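Local coordinates for putative peptidoglycan-binding/hydrolysing protein (Peptoclostridium difficile, PDB 5TV7) that probably binds, and may hydrolyse, cell-wall peptidoglycan, and carries a pocket that holds glutamine hydroxamate, at residues Y29-E34 / E72-G77. Residues are numbered along the deposited sequence; the frame is centred on the assembly and turned at random.
Sequences YIYTYE and EDNSKG
E72 accepts a short hydrogen bond from the phenol of Y31, with OH 2.6 Å from OE1. The oxygen is met on its anti side, 20° out of the carboxylate plane. With CG anti to the backbone N (chi1 -179°), the extended chain carries OE1 to the phenol; the side chain also touches V63 of strand 60-64. At D73 the backbone O lies in the plane of the Y31 ring, at its edge, 3.4 Å from Y31 OH. N74 lies over one face of the Y29 ring: its CB makes a CH-pi contact 3.8 Å from the ring centroid, and its amide stacks at 26° to the ring plane, bringing ND2 3.5 Å from Y29 CZ. Residues 72-77 thus meet the two tyrosines differently: the Y29 ring takes N74 on a face, while Y31 offers its hydroxyl to E72 and its ring carbons to G77, with CE1 3.5 Å from G77 N. The turn closes with G77 N hydrogen-bonded to N74 O, and G77 packs closely against the strand, its CA 3.3 Å from I30 O. Immediately afterwards V78 pairs with I30 by backbone hydrogen bonding. Residues 72-77 form a surface loop packed on the Y29 and Y31 side chains of strand 26-32, leading into its antiparallel neighbour 78-87 in the five-stranded sheet.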
loop_
_atom_site.group_PDB
_atom_site.type_symbol
_atom_site.label_atom_id
_atom_site.label_comp_id
_atom_site.label_asym_id
_atom_site.label_seq_id
_atom_site.Cartn_x
_atom_site.Cartn_y
_atom_site.Cartn_z
ATOM N N TYR A 29 2.629 7.803 9.779
ATOM C CA TYR A 29 1.549 7.867 10.757
ATOM C C TYR A 29 0.218 7.348 10.212
ATOM O O TYR A 29 -0.127 7.581 9.047
ATOM C CB TYR A 29 1.399 9.311 11.254
ATOM C CG TYR A 29 2.605 9.765 12.042
ATOM C CD1 TYR A 29 3.737 10.274 11.399
ATOM C CD2 TYR A 29 2.636 9.644 13.429
ATOM C CE1 TYR A 29 4.853 10.666 12.123
ATOM C CE2 TYR A 29 3.749 10.032 14.162
ATOM C CZ TYR A 29 4.853 10.543 13.503
ATOM O OH TYR A 29 5.955 10.921 14.229
ATOM N N ILE A 30 -0.513 6.632 11.063
ATOM C CA ILE A 30 -1.829 6.112 10.732
ATOM C C ILE A 30 -2.842 7.117 11.243
ATOM O O ILE A 30 -2.791 7.529 12.401
ATOM C CB ILE A 30 -2.118 4.751 11.407
ATOM C CG1 ILE A 30 -1.066 3.710 11.011
ATOM C CG2 ILE A 30 -3.517 4.254 11.032
ATOM C CD1 ILE A 30 -1.219 2.385 11.742
ATOM N N TYR A 31 -3.756 7.511 10.366
ATOM C CA TYR A 31 -4.817 8.447 10.688
ATOM C C TYR A 31 -6.144 7.812 10.354
ATOM O O TYR A 31 -6.211 6.877 9.559
ATOM C CB TYR A 31 -4.708 9.699 9.807
ATOM C CG TYR A 31 -3.496 10.552 10.049
ATOM C CD1 TYR A 31 -3.506 11.531 11.042
ATOM C CD2 TYR A 31 -2.341 10.402 9.278
ATOM C CE1 TYR A 31 -2.400 12.330 11.269
ATOM C CE2 TYR A 31 -1.230 11.198 9.502
ATOM C CZ TYR A 31 -1.265 12.155 10.500
ATOM O OH TYR A 31 -0.176 12.950 10.742
ATOM N N THR A 32 -7.198 8.316 10.977
ATOM C CA THR A 32 -8.542 7.935 10.612
ATOM C C THR A 32 -8.910 9.002 9.583
ATOM O O THR A 32 -8.314 10.094 9.576
ATOM C CB THR A 32 -9.518 7.990 11.795
ATOM O OG1 THR A 32 -9.500 9.302 12.361
ATOM C CG2 THR A 32 -9.132 6.968 12.865
ATOM N N TYR A 33 -9.872 8.694 8.717
ATOM C CA TYR A 33 -10.305 9.641 7.694
ATOM C C TYR A 33 -10.691 10.997 8.308
ATOM O O TYR A 33 -10.292 12.042 7.797
ATOM C CB TYR A 33 -11.449 9.042 6.866
ATOM C CG TYR A 33 -12.052 9.973 5.837
ATOM C CD1 TYR A 33 -11.279 10.495 4.804
ATOM C CD2 TYR A 33 -13.411 10.292 5.867
ATOM C CE1 TYR A 33 -11.831 11.337 3.851
ATOM C CE2 TYR A 33 -13.976 11.135 4.919
ATOM C CZ TYR A 33 -13.184 11.652 3.912
ATOM O OH TYR A 33 -13.742 12.481 2.968
ATOM N N GLU A 34 -11.424 10.978 9.418
ATOM C CA GLU A 34 -11.816 12.240 10.057
ATOM C C GLU A 34 -10.626 12.999 10.674
ATOM O O GLU A 34 -10.633 14.227 10.698
ATOM C CB GLU A 34 -12.947 12.042 11.075
ATOM C CG GLU A 34 -12.654 11.101 12.232
ATOM C CD GLU A 34 -13.783 11.064 13.251
ATOM O OE1 GLU A 34 -14.722 11.889 13.157
ATOM O OE2 GLU A 34 -13.725 10.213 14.163
ATOM N N GLU A 72 1.468 19.190 8.499
ATOM C CA GLU A 72 0.932 17.969 9.106
ATOM C C GLU A 72 1.259 17.934 10.598
ATOM O O GLU A 72 2.415 18.138 10.982
ATOM C CB GLU A 72 1.555 16.734 8.437
ATOM C CG GLU A 72 1.058 15.386 8.967
ATOM C CD GLU A 72 1.843 14.192 8.429
ATOM O OE1 GLU A 72 1.413 13.040 8.662
ATOM O OE2 GLU A 72 2.888 14.395 7.770
ATOM N N ASP A 73 0.248 17.690 11.435
ATOM C CA ASP A 73 0.482 17.530 12.872
ATOM C C ASP A 73 0.329 16.033 13.175
ATOM O O ASP A 73 -0.722 15.425 12.938
ATOM C CB ASP A 73 -0.415 18.432 13.754
ATOM C CG ASP A 73 -1.889 18.046 13.724
ATOM O OD1 ASP A 73 -2.389 17.591 12.670
ATOM O OD2 ASP A 73 -2.554 18.228 14.767
ATOM N N ASN A 74 1.412 15.447 13.667
ATOM C CA ASN A 74 1.468 14.020 13.956
ATOM C C ASN A 74 0.653 13.628 15.191
ATOM O O ASN A 74 0.330 12.450 15.361
ATOM C CB ASN A 74 2.926 13.610 14.147
ATOM C CG ASN A 74 3.820 14.087 13.015
ATOM O OD1 ASN A 74 3.338 14.511 11.959
ATOM N ND2 ASN A 74 5.128 14.038 13.235
ATOM N N SER A 75 0.317 14.609 16.035
ATOM C CA SER A 75 -0.463 14.366 17.262
ATOM C C SER A 75 -1.794 13.643 17.012
ATOM O O SER A 75 -2.208 12.812 17.823
ATOM C CB SER A 75 -0.717 15.682 18.019
ATOM O OG SER A 75 -1.447 16.609 17.230
ATOM N N LYS A 76 -2.449 13.953 15.892
ATOM C CA LYS A 76 -3.724 13.319 15.536
ATOM C C LYS A 76 -3.543 11.887 15.010
ATOM O O LYS A 76 -4.521 11.144 14.897
ATOM C CB LYS A 76 -4.462 14.157 14.483
ATOM C CG LYS A 76 -4.775 15.581 14.924
ATOM C CD LYS A 76 -5.433 16.397 13.816
ATOM C CE LYS A 76 -6.887 16.014 13.573
ATOM N NZ LYS A 76 -7.770 16.342 14.729
ATOM N N GLY A 77 -2.301 11.515 14.686
ATOM C CA GLY A 77 -1.997 10.185 14.156
ATOM C C GLY A 77 -1.275 9.253 15.106
ATOM O O GLY A 77 -1.041 9.582 16.269
#